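Local coordinates for protein MlnE (Bacillus amyloliquefaciens subsp. plantarum, PDB 5D2E) that carries an N-terminal B-type ketoreductase that binds NADP and probably reduces beta-keto groups of polyketide intermediates on the macrolactin assembly line, at residues L363-K372 against N415-F423; F137-L148 against V385-K393. All coordinates share one frame; numbering follows the deposited sequence.

Interaction 1. Residues L363-K372 against N415-F423; sequences LVKDAFIIKK and NAGQSDYAF. With NAP (NADP nicotinamide-adenine-dinucleotide phosphate), chain B.
Phe368 and Gly417 bring the two backbones closest, 4.3 Å between their CA atoms, where the irregular loop 363-372 passes the type II turn Asn415-Gln418 that leads into helix 419-437. The amide of Ala367 donates to Gly417 O, meeting a lone pair in the carbonyl plane at 3.1 Å, and CA-H...O contacts run both ways: from Asp366 CA to Gly417 O and from Gly417 CA to Ala367 O. At the positive phi of Gly417 (96°) a CB would press against the carbonyl O of Ala416; its amide is taken by Glu201 of helix 186-201.

Two waters bridge the segments. One donates to Asp366 OD1 and accepts from Gln418 NE2; the other donates to Ala367 O and accepts from Ser419 N. Against the turn itself, the Phe368 ring brings CZ to 3.6 Å from Ala416 CB. Deeper in, Lys372 turns back at chi2 (-81°), so that NZ forms a salt bridge with Asp420 OD2 at 2.6 Å on the syn side of the carboxylate, somewhat out of its plane. The same ammonium donates to Lys365 O and bonds to Ser376, joining the loop's own backbone, helix 419-437 and helix 374-381.

At the cofactor end, Val364 CG2 makes an off-centre CH-pi contact, 4.1 Å from the centroid of the Tyr421 ring. With chi1 at -176° the phenol extends past Val364 to the nicotinamide ribose, where Tyr421 OH and O2D share a hydrogen bond modelled very short, 2.4 Å, a length to be taken with caution. With Lys384 beside it and also bonded to NADP, this tyrosine fits the Tyr-Lys pair of the short-chain dehydrogenase/reductase active site.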
loop_
_atom_site.group_PDB
_atom_site.type_symbol
_atom_site.label_atom_id
_atom_site.label_comp_id
_atom_site.label_asym_id
_atom_site.label_seq_id
_atom_site.Cartn_x
_atom_site.Cartn_y
_atom_site.Cartn_z
ATOM N N LEU A 363 -5.870 3.198 -11.338
ATOM C CA LEU A 363 -6.912 2.412 -11.962
ATOM C C LEU A 363 -7.254 1.203 -11.160
ATOM O O LEU A 363 -6.498 0.774 -10.306
ATOM C CB LEU A 363 -6.545 2.002 -13.349
ATOM C CG LEU A 363 -5.274 1.292 -13.585
ATOM C CD1 LEU A 363 -5.543 0.087 -14.484
ATOM C CD2 LEU A 363 -4.342 2.228 -14.327
ATOM N N VAL A 364 -8.408 0.664 -11.478
ATOM C CA VAL A 364 -9.002 -0.408 -10.759
ATOM C C VAL A 364 -9.290 -1.462 -11.815
ATOM O O VAL A 364 -9.746 -1.145 -12.890
ATOM C CB VAL A 364 -10.308 0.109 -10.142
ATOM C CG1 VAL A 364 -11.221 -0.997 -9.722
ATOM C CG2 VAL A 364 -10.003 1.044 -8.978
ATOM N N LYS A 365 -8.977 -2.704 -11.539
ATOM C CA LYS A 365 -9.325 -3.821 -12.442
ATOM C C LYS A 365 -9.543 -4.960 -11.518
ATOM O O LYS A 365 -8.661 -5.815 -11.367
ATOM C CB LYS A 365 -8.165 -4.225 -13.330
ATOM C CG LYS A 365 -7.854 -3.479 -14.585
ATOM C CD LYS A 365 -6.999 -4.435 -15.443
ATOM C CE LYS A 365 -6.187 -3.725 -16.516
ATOM N NZ LYS A 365 -7.012 -3.274 -17.684
ATOM N N ASP A 366 -10.668 -4.970 -10.856
ATOM C CA ASP A 366 -10.946 -5.968 -9.821
ATOM C C ASP A 366 -11.044 -7.397 -10.423
ATOM O O ASP A 366 -11.566 -7.566 -11.536
ATOM C CB ASP A 366 -12.237 -5.588 -9.084
ATOM C CG ASP A 366 -12.044 -4.386 -8.091
ATOM O OD1 ASP A 366 -10.922 -3.834 -7.911
ATOM O OD2 ASP A 366 -13.035 -4.042 -7.444
ATOM N N ALA A 367 -10.426 -8.368 -9.739
ATOM C CA ALA A 367 -10.538 -9.800 -10.050
ATOM C C ALA A 367 -9.880 -10.539 -8.871
ATOM O O ALA A 367 -8.852 -10.061 -8.306
ATOM C CB ALA A 367 -9.801 -10.141 -11.341
ATOM N N PHE A 368 -10.438 -11.684 -8.521
ATOM C CA PHE A 368 -9.873 -12.533 -7.516
ATOM C C PHE A 368 -8.510 -12.989 -8.017
ATOM O O PHE A 368 -8.254 -13.110 -9.226
ATOM C CB PHE A 368 -10.783 -13.783 -7.248
ATOM C CG PHE A 368 -11.896 -13.555 -6.241
ATOM C CD1 PHE A 368 -12.650 -12.387 -6.259
ATOM C CD2 PHE A 368 -12.216 -14.550 -5.303
ATOM C CE1 PHE A 368 -13.687 -12.197 -5.374
ATOM C CE2 PHE A 368 -13.271 -14.379 -4.412
ATOM C CZ PHE A 368 -14.002 -13.191 -4.452
ATOM N N ILE A 369 -7.637 -13.297 -7.071
ATOM C CA ILE A 369 -6.301 -13.811 -7.372
ATOM C C ILE A 369 -6.346 -14.993 -8.344
ATOM O O ILE A 369 -5.515 -15.078 -9.225
ATOM C CB ILE A 369 -5.602 -14.230 -6.045
ATOM C CG1 ILE A 369 -4.981 -13.030 -5.391
ATOM C CG2 ILE A 369 -4.463 -15.239 -6.271
ATOM C CD1 ILE A 369 -3.787 -12.527 -6.202
ATOM N N ILE A 370 -7.323 -15.885 -8.177
ATOM C CA ILE A 370 -7.449 -17.079 -9.060
ATOM C C ILE A 370 -7.653 -16.691 -10.519
ATOM O O ILE A 370 -7.308 -17.472 -11.362
ATOM C CB ILE A 370 -8.581 -18.085 -8.636
ATOM C CG1 ILE A 370 -9.943 -17.400 -8.416
ATOM C CG2 ILE A 370 -8.208 -18.789 -7.362
ATOM C CD1 ILE A 370 -11.102 -18.314 -7.997
ATOM N N LYS A 371 -8.199 -15.499 -10.797
ATOM C CA LYS A 371 -8.466 -15.013 -12.151
ATOM C C LYS A 371 -7.556 -13.890 -12.607
ATOM O O LYS A 371 -7.607 -13.482 -13.765
ATOM C CB LYS A 371 -9.899 -14.519 -12.226
ATOM C CG LYS A 371 -10.909 -15.566 -11.754
ATOM C CD LYS A 371 -11.711 -16.211 -12.868
ATOM C CE LYS A 371 -12.896 -15.315 -13.242
ATOM N NZ LYS A 371 -14.030 -16.066 -13.853
ATOM N N LYS A 372 -6.729 -13.356 -11.715
ATOM C CA LYS A 372 -5.797 -12.327 -12.124
ATOM C C LYS A 372 -4.756 -12.879 -13.031
ATOM O O LYS A 372 -4.399 -14.007 -12.967
ATOM C CB LYS A 372 -5.029 -11.737 -10.913
ATOM C CG LYS A 372 -5.727 -10.616 -10.198
ATOM C CD LYS A 372 -5.553 -9.290 -10.875
ATOM C CE LYS A 372 -6.454 -8.237 -10.240
ATOM N NZ LYS A 372 -6.228 -6.996 -10.990
ATOM N N ASN A 415 -11.135 -5.661 0.245
ATOM C CA ASN A 415 -12.194 -6.541 -0.139
ATOM C C ASN A 415 -11.649 -7.465 -1.142
ATOM O O ASN A 415 -10.753 -7.120 -1.936
ATOM C CB ASN A 415 -13.402 -5.758 -0.689
ATOM C CG ASN A 415 -13.865 -4.712 0.306
ATOM O OD1 ASN A 415 -14.649 -5.020 1.196
ATOM N ND2 ASN A 415 -13.264 -3.511 0.245
ATOM N N ALA A 416 -12.243 -8.640 -1.103
ATOM C CA ALA A 416 -12.041 -9.632 -2.103
ATOM C C ALA A 416 -12.003 -9.022 -3.510
ATOM O O ALA A 416 -12.848 -8.204 -3.876
ATOM C CB ALA A 416 -13.122 -10.690 -1.946
ATOM N N GLY A 417 -11.019 -9.380 -4.324
ATOM C CA GLY A 417 -10.913 -8.817 -5.662
ATOM C C GLY A 417 -9.983 -7.619 -5.853
ATOM O O GLY A 417 -9.669 -7.263 -6.969
ATOM N N GLN A 418 -9.482 -7.052 -4.773
ATOM C CA GLN A 418 -8.678 -5.828 -4.881
ATOM C C GLN A 418 -7.240 -6.084 -4.432
ATOM O O GLN A 418 -6.610 -5.160 -3.908
ATOM C CB GLN A 418 -9.231 -4.797 -3.922
ATOM C CG GLN A 418 -10.711 -4.528 -3.975
ATOM C CD GLN A 418 -11.076 -3.436 -2.949
ATOM O OE1 GLN A 418 -11.202 -3.673 -1.710
ATOM N NE2 GLN A 418 -11.207 -2.230 -3.459
ATOM N N SER A 419 -6.712 -7.299 -4.597
ATOM C CA SER A 419 -5.429 -7.615 -3.930
ATOM C C SER A 419 -4.231 -6.716 -4.393
ATOM O O SER A 419 -3.430 -6.271 -3.553
ATOM C CB SER A 419 -5.094 -9.088 -4.062
ATOM O OG SER A 419 -4.950 -9.414 -5.391
ATOM N N ASP A 420 -4.119 -6.485 -5.684
ATOM C CA ASP A 420 -3.049 -5.721 -6.287
ATOM C C ASP A 420 -3.294 -4.237 -6.073
ATOM O O ASP A 420 -2.360 -3.478 -5.783
ATOM C CB ASP A 420 -2.841 -5.995 -7.771
ATOM C CG ASP A 420 -4.164 -6.043 -8.585
ATOM O OD1 ASP A 420 -5.254 -6.067 -7.972
ATOM O OD2 ASP A 420 -4.083 -6.033 -9.808
ATOM N N TYR A 421 -4.560 -3.845 -6.111
ATOM C CA TYR A 421 -4.955 -2.443 -5.812
ATOM C C TYR A 421 -4.629 -2.097 -4.361
ATOM O O TYR A 421 -4.085 -1.016 -4.073
ATOM C CB TYR A 421 -6.451 -2.251 -6.105
ATOM C CG TYR A 421 -6.999 -0.858 -5.936
ATOM C CD1 TYR A 421 -6.730 0.152 -6.867
ATOM C CD2 TYR A 421 -7.861 -0.568 -4.889
ATOM C CE1 TYR A 421 -7.244 1.437 -6.715
ATOM C CE2 TYR A 421 -8.400 0.712 -4.744
ATOM C CZ TYR A 421 -8.088 1.687 -5.651
ATOM O OH TYR A 421 -8.643 2.914 -5.462
ATOM N N ALA A 422 -4.972 -2.992 -3.436
ATOM C CA ALA A 422 -4.706 -2.822 -2.025
ATOM C C ALA A 422 -3.190 -2.698 -1.812
ATOM O O ALA A 422 -2.742 -1.778 -1.127
ATOM C CB ALA A 422 -5.281 -3.972 -1.241
ATOM N N PHE A 423 -2.413 -3.575 -2.471
ATOM C CA PHE A 423 -0.954 -3.523 -2.410
ATOM C C PHE A 423 -0.418 -2.173 -2.919
ATOM O O PHE A 423 0.440 -1.551 -2.276
ATOM C CB PHE A 423 -0.357 -4.670 -3.231
ATOM C CG PHE A 423 1.123 -4.566 -3.425
ATOM C CD1 PHE A 423 1.973 -5.054 -2.444
ATOM C CD2 PHE A 423 1.653 -3.925 -4.489
ATOM C CE1 PHE A 423 3.331 -4.985 -2.571
ATOM C CE2 PHE A 423 3.036 -3.764 -4.600
ATOM C CZ PHE A 423 3.869 -4.328 -3.643
HETATM P PA NAP B . -10.637 8.090 -11.949
HETATM O O1A NAP B . -11.759 9.110 -12.280
HETATM O O2A NAP B . -10.350 6.874 -12.811
HETATM O O5B NAP B . -9.312 8.999 -12.004
HETATM C C5B NAP B . -8.038 8.369 -11.980
HETATM C C4B NAP B . -7.292 9.025 -13.115
HETATM O O4B NAP B . -5.971 8.443 -13.163
HETATM C C3B NAP B . -7.905 8.790 -14.523
HETATM O O3B NAP B . -8.410 10.015 -15.062
HETATM C C2B NAP B . -6.721 8.305 -15.376
HETATM O O2B NAP B . -6.699 8.941 -16.624
HETATM C C1B NAP B . -5.503 8.634 -14.480
HETATM N N9A NAP B . -4.368 7.739 -14.654
HETATM C C8A NAP B . -4.345 6.355 -14.541
HETATM N N7A NAP B . -3.094 5.855 -14.834
HETATM C C5A NAP B . -2.300 6.921 -15.055
HETATM C C6A NAP B . -0.912 7.120 -15.410
HETATM N N6A NAP B . -0.116 6.005 -15.511
HETATM N N1A NAP B . -0.465 8.431 -15.661
HETATM C C2A NAP B . -1.304 9.476 -15.536
HETATM N N3A NAP B . -2.621 9.359 -15.207
HETATM C C4A NAP B . -3.153 8.155 -14.973
HETATM O O3 NAP B . -10.772 7.572 -10.408
HETATM P PN NAP B . -11.181 8.463 -9.114
HETATM O O1N NAP B . -12.473 7.933 -8.518
HETATM O O2N NAP B . -10.887 9.891 -9.493
HETATM O O5D NAP B . -10.068 8.125 -7.991
HETATM C C5D NAP B . -8.829 8.886 -8.083
HETATM C C4D NAP B . -7.776 8.392 -7.081
HETATM O O4D NAP B . -8.292 8.298 -5.762
HETATM C C3D NAP B . -7.329 6.978 -7.472
HETATM O O3D NAP B . -5.920 6.896 -7.355
HETATM C C2D NAP B . -8.053 6.057 -6.507
HETATM O O2D NAP B . -7.343 4.804 -6.294
HETATM C C1D NAP B . -8.247 6.938 -5.239
HETATM N N1N NAP B . -9.459 6.503 -4.499
HETATM C C2N NAP B . -10.728 6.789 -4.969
HETATM C C3N NAP B . -11.913 6.396 -4.319
HETATM C C7N NAP B . -13.324 6.749 -4.867
HETATM O O7N NAP B . -14.338 6.329 -4.303
HETATM N N7N NAP B . -13.518 7.530 -5.939
HETATM C C4N NAP B . -11.774 5.642 -3.145
HETATM C C5N NAP B . -10.489 5.316 -2.692
HETATM C C6N NAP B . -9.340 5.772 -3.366
HETATM P P2B NAP B . -5.986 8.315 -17.967
HETATM O O1X NAP B . -6.615 6.964 -18.278
HETATM O O2X NAP B . -6.205 9.400 -19.070
HETATM O O3X NAP B . -4.535 8.152 -17.609
HETATM O O HOH W 1 -10.943 -1.829 -6.023
HETATM O O HOH W 2 -7.638 -9.801 -5.820
#

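Interaction 2. Residues F137-L148 against V385-K393; sequences FKNTEDAMRKQL and VFGTVWLDK
Helix 141-164 of the N-terminal, beta-ketoacyl synthase-like region packs against helix 386-394 of the KR domain in a largely apolar helix-helix contact, which the loop before the first helix extends. The short axes run nearly antiparallel, 154° between their directions and 11.8 Å apart at closest approach. Met144 lies in the middle, its SD meeting the tip of Val389 at 3.9 Å from CG2. The bend at its chi3 (-78°) brings CE to 3.9 Å from Phe386 CD1, and the sulfur makes oblique Met-aromatic contacts with two rings, 5.0 Å from the centroid of Phe386 and 5.3 Å from that of the six-membered ring of Trp390. One turn further along, Leu148 reaches Phe386 from the opposite direction, CD1 to CZ 3.6 Å.

Both segments belong to Rossmann-like units, so the contact joins the structural half of this ketoreductase to its NADP-binding half. Helix 419-437 closes the same interface, with Phe431 on Val389 and Tyr434 on Phe137 and Asn139.

The N-terminal end of helix 141-164 is polar. Thr140 is its N-cap, OG1 accepting from Ala143 N, and the six-membered ring of Trp390 presents its edge to Asn139 O and Glu141 N, while its NE1 donates to Ser335 O. Asn139, centre of an inverse gamma turn, is gripped twice. Lys393, fully extended, donates NZ to Asn139 O in the carbonyl plane at 2.9 Å and also forms a salt bridge with Glu337. Through its own side chain, Asn139 donates from ND2 to a water that in turn donates to Val389 O and to Asp392 OD2, the latter at 2.7 Å, while Asp392 OD1 pairs with Arg435 and Arg440.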
loop_
_atom_site.group_PDB
_atom_site.type_symbol
_atom_site.label_atom_id
_atom_site.label_comp_id
_atom_site.label_asym_id
_atom_site.label_seq_id
_atom_site.Cartn_x
_atom_site.Cartn_y
_atom_site.Cartn_z
ATOM N N PHE A 137 15.697 -1.155 -0.409
ATOM C CA PHE A 137 14.889 -0.431 -1.367
ATOM C C PHE A 137 15.717 0.692 -1.938
ATOM O O PHE A 137 16.439 1.375 -1.218
ATOM C CB PHE A 137 13.642 0.120 -0.666
ATOM C CG PHE A 137 12.837 1.056 -1.536
ATOM C CD1 PHE A 137 13.142 2.420 -1.571
ATOM C CD2 PHE A 137 11.800 0.564 -2.363
ATOM C CE1 PHE A 137 12.418 3.284 -2.413
ATOM C CE2 PHE A 137 11.109 1.412 -3.182
ATOM C CZ PHE A 137 11.415 2.759 -3.229
ATOM N N LYS A 138 15.649 0.849 -3.255
ATOM C CA LYS A 138 16.193 1.972 -3.947
ATOM C C LYS A 138 15.178 2.413 -4.983
ATOM O O LYS A 138 14.453 1.571 -5.543
ATOM C CB LYS A 138 17.420 1.582 -4.752
ATOM C CG LYS A 138 18.654 1.118 -3.991
ATOM C CD LYS A 138 19.850 1.096 -4.964
ATOM C CE LYS A 138 19.867 2.391 -5.820
ATOM N NZ LYS A 138 21.131 2.809 -6.494
ATOM N N ASN A 139 15.202 3.707 -5.288
ATOM C CA ASN A 139 14.223 4.304 -6.195
ATOM C C ASN A 139 14.711 4.193 -7.662
ATOM O O ASN A 139 14.730 5.202 -8.413
ATOM C CB ASN A 139 13.917 5.740 -5.780
ATOM C CG ASN A 139 15.099 6.679 -5.992
ATOM O OD1 ASN A 139 16.219 6.240 -6.017
ATOM N ND2 ASN A 139 14.833 7.965 -6.103
ATOM N N THR A 140 15.153 2.999 -8.044
ATOM C CA THR A 140 15.517 2.721 -9.449
ATOM C C THR A 140 14.594 1.631 -10.004
ATOM O O THR A 140 14.092 0.744 -9.249
ATOM C CB THR A 140 16.945 2.199 -9.612
ATOM O OG1 THR A 140 17.059 0.960 -8.902
ATOM C CG2 THR A 140 17.931 3.164 -9.036
ATOM N N GLU A 141 14.426 1.636 -11.316
ATOM C CA GLU A 141 13.570 0.662 -11.938
ATOM C C GLU A 141 14.031 -0.735 -11.627
ATOM O O GLU A 141 13.239 -1.591 -11.290
ATOM C CB GLU A 141 13.545 0.854 -13.432
ATOM C CG GLU A 141 12.569 -0.104 -14.108
ATOM C CD GLU A 141 12.430 0.111 -15.600
ATOM O OE1 GLU A 141 13.004 1.056 -16.151
ATOM O OE2 GLU A 141 11.697 -0.682 -16.203
ATOM N N ASP A 142 15.312 -0.974 -11.800
ATOM C CA ASP A 142 15.844 -2.314 -11.630
ATOM C C ASP A 142 15.631 -2.832 -10.195
ATOM O O ASP A 142 15.249 -3.966 -9.988
ATOM C CB ASP A 142 17.343 -2.305 -11.940
ATOM C CG ASP A 142 17.913 -3.698 -11.956
ATOM O OD1 ASP A 142 17.499 -4.470 -12.834
ATOM O OD2 ASP A 142 18.713 -4.049 -11.065
ATOM N N ALA A 143 15.890 -1.992 -9.209
ATOM C CA ALA A 143 15.764 -2.404 -7.829
ATOM C C ALA A 143 14.296 -2.691 -7.530
ATOM O O ALA A 143 13.995 -3.674 -6.870
ATOM C CB ALA A 143 16.244 -1.326 -6.884
ATOM N N MET A 144 13.413 -1.800 -7.963
ATOM C CA MET A 144 11.992 -1.992 -7.669
ATOM C C MET A 144 11.450 -3.238 -8.336
ATOM O O MET A 144 10.708 -4.004 -7.712
ATOM C CB MET A 144 11.214 -0.766 -8.005
ATOM C CG MET A 144 11.506 0.396 -7.065
ATOM S SD MET A 144 10.420 1.804 -7.537
ATOM C CE MET A 144 11.297 2.374 -8.949
ATOM N N ARG A 145 11.860 -3.489 -9.574
ATOM C CA ARG A 145 11.435 -4.702 -10.258
ATOM C C ARG A 145 11.872 -5.941 -9.500
ATOM O O ARG A 145 11.068 -6.877 -9.338
ATOM C CB ARG A 145 11.966 -4.747 -11.701
ATOM C CG ARG A 145 11.195 -3.871 -12.656
ATOM C CD ARG A 145 11.589 -4.125 -14.127
ATOM N NE ARG A 145 10.940 -3.167 -15.007
ATOM C CZ ARG A 145 9.627 -3.150 -15.289
ATOM N NH1 ARG A 145 8.765 -4.018 -14.753
ATOM N NH2 ARG A 145 9.165 -2.224 -16.116
ATOM N N LYS A 146 13.115 -5.972 -9.028
ATOM C CA LYS A 146 13.605 -7.149 -8.272
ATOM C C LYS A 146 12.847 -7.334 -6.989
ATOM O O LYS A 146 12.489 -8.491 -6.655
ATOM C CB LYS A 146 15.087 -7.062 -7.976
ATOM C CG LYS A 146 15.869 -7.071 -9.270
ATOM C CD LYS A 146 17.382 -7.198 -9.106
ATOM C CE LYS A 146 17.977 -7.416 -10.517
ATOM N NZ LYS A 146 19.327 -6.819 -10.723
ATOM N N GLN A 147 12.569 -6.220 -6.278
ATOM C CA GLN A 147 11.830 -6.345 -5.007
ATOM C C GLN A 147 10.400 -6.891 -5.262
ATOM O O GLN A 147 9.921 -7.764 -4.554
ATOM C CB GLN A 147 11.786 -5.060 -4.233
ATOM C CG GLN A 147 13.165 -4.598 -3.672
ATOM C CD GLN A 147 12.984 -3.651 -2.524
ATOM O OE1 GLN A 147 12.048 -2.817 -2.536
ATOM N NE2 GLN A 147 13.762 -3.834 -1.493
ATOM N N LEU A 148 9.762 -6.406 -6.325
ATOM C CA LEU A 148 8.398 -6.862 -6.646
ATOM C C LEU A 148 8.428 -8.334 -7.022
ATOM O O LEU A 148 7.560 -9.131 -6.578
ATOM C CB LEU A 148 7.815 -6.015 -7.752
ATOM C CG LEU A 148 7.462 -4.571 -7.356
ATOM C CD1 LEU A 148 7.351 -3.718 -8.619
ATOM C CD2 LEU A 148 6.149 -4.575 -6.587
ATOM N N VAL A 385 2.756 2.490 -7.609
ATOM C CA VAL A 385 4.089 2.014 -7.177
ATOM C C VAL A 385 5.154 2.796 -7.915
ATOM O O VAL A 385 5.753 3.693 -7.337
ATOM C CB VAL A 385 4.222 0.512 -7.269
ATOM C CG1 VAL A 385 5.661 0.076 -6.893
ATOM C CG2 VAL A 385 3.185 -0.130 -6.386
ATOM N N PHE A 386 5.310 2.558 -9.211
ATOM C CA PHE A 386 6.347 3.248 -9.989
ATOM C C PHE A 386 6.078 4.724 -10.148
ATOM O O PHE A 386 6.982 5.565 -9.985
ATOM C CB PHE A 386 6.484 2.599 -11.358
ATOM C CG PHE A 386 7.045 1.231 -11.299
ATOM C CD1 PHE A 386 8.417 1.058 -11.213
ATOM C CD2 PHE A 386 6.233 0.125 -11.310
ATOM C CE1 PHE A 386 8.957 -0.187 -11.179
ATOM C CE2 PHE A 386 6.780 -1.152 -11.294
ATOM C CZ PHE A 386 8.153 -1.293 -11.197
ATOM N N GLY A 387 4.827 5.072 -10.425
ATOM C CA GLY A 387 4.473 6.478 -10.658
ATOM C C GLY A 387 4.795 7.377 -9.484
ATOM O O GLY A 387 5.391 8.428 -9.640
ATOM N N THR A 388 4.396 6.930 -8.308
ATOM C CA THR A 388 4.686 7.655 -7.086
ATOM C C THR A 388 6.184 7.913 -6.948
ATOM O O THR A 388 6.604 9.028 -6.609
ATOM C CB THR A 388 4.179 6.854 -5.898
ATOM O OG1 THR A 388 2.795 6.567 -6.060
ATOM C CG2 THR A 388 4.359 7.617 -4.609
ATOM N N VAL A 389 6.977 6.866 -7.203
ATOM C CA VAL A 389 8.436 6.963 -7.019
ATOM C C VAL A 389 9.014 7.915 -8.031
ATOM O O VAL A 389 9.886 8.724 -7.702
ATOM C CB VAL A 389 9.118 5.563 -7.026
ATOM C CG1 VAL A 389 10.640 5.651 -6.955
ATOM C CG2 VAL A 389 8.598 4.729 -5.810
ATOM N N TRP A 390 8.512 7.843 -9.267
ATOM C CA TRP A 390 9.025 8.719 -10.304
ATOM C C TRP A 390 8.703 10.168 -10.067
ATOM O O TRP A 390 9.537 11.077 -10.384
ATOM C CB TRP A 390 8.533 8.288 -11.664
ATOM C CG TRP A 390 8.859 6.890 -12.088
ATOM C CD1 TRP A 390 8.123 6.161 -12.956
ATOM C CD2 TRP A 390 9.996 6.087 -11.754
ATOM N NE1 TRP A 390 8.671 4.924 -13.142
ATOM C CE2 TRP A 390 9.859 4.863 -12.468
ATOM C CE3 TRP A 390 11.138 6.272 -10.965
ATOM C CZ2 TRP A 390 10.800 3.801 -12.379
ATOM C CZ3 TRP A 390 12.102 5.211 -10.909
ATOM C CH2 TRP A 390 11.904 3.992 -11.592
ATOM N N LEU A 391 7.532 10.428 -9.466
ATOM C CA LEU A 391 7.130 11.804 -9.155
ATOM C C LEU A 391 8.022 12.370 -8.056
ATOM O O LEU A 391 8.486 13.480 -8.133
ATOM C CB LEU A 391 5.697 11.846 -8.694
ATOM C CG LEU A 391 4.612 11.679 -9.746
ATOM C CD1 LEU A 391 3.271 11.257 -9.184
ATOM C CD2 LEU A 391 4.468 13.038 -10.458
ATOM N N ASP A 392 8.273 11.591 -7.026
ATOM C CA ASP A 392 9.193 12.022 -5.986
ATOM C C ASP A 392 10.599 12.263 -6.574
ATOM O O ASP A 392 11.248 13.250 -6.233
ATOM C CB ASP A 392 9.311 10.982 -4.907
ATOM C CG ASP A 392 10.475 11.262 -3.936
ATOM O OD1 ASP A 392 10.281 12.128 -3.075
ATOM O OD2 ASP A 392 11.518 10.614 -4.060
ATOM N N LYS A 393 11.051 11.344 -7.408
ATOM C CA LYS A 393 12.382 11.363 -7.973
ATOM C C LYS A 393 12.561 12.576 -8.889
ATOM O O LYS A 393 13.461 13.359 -8.679
ATOM C CB LYS A 393 12.660 10.102 -8.745
ATOM C CG LYS A 393 14.135 9.917 -9.112
ATOM C CD LYS A 393 14.268 8.535 -9.763
ATOM C CE LYS A 393 15.716 8.107 -9.991
ATOM N NZ LYS A 393 15.818 6.762 -10.557
HETATM O O HOH W 3 11.901 8.469 -5.595
#

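Helices 141-164 and 419-437 take part in both settings: Phe423 of interaction 1 packs on Leu148 of interaction 2, CZ to CD2 3.7 Å, and its ring also nears Val385. Each contact is partly buried, but their chemistry differs. Interaction 1 stays within the KR domain and relies on a backbone hydrogen bond, bridging waters and a salt bridge, with its cofactor end at the nicotinamide ribose. Interaction 2 spans the two Rossmann-like halves and is mainly sulfur, aromatic and aliphatic, its polar bonds gathered near Asn139. Here the loop-to-turn joint is mostly polar and the helix pair mostly apolar.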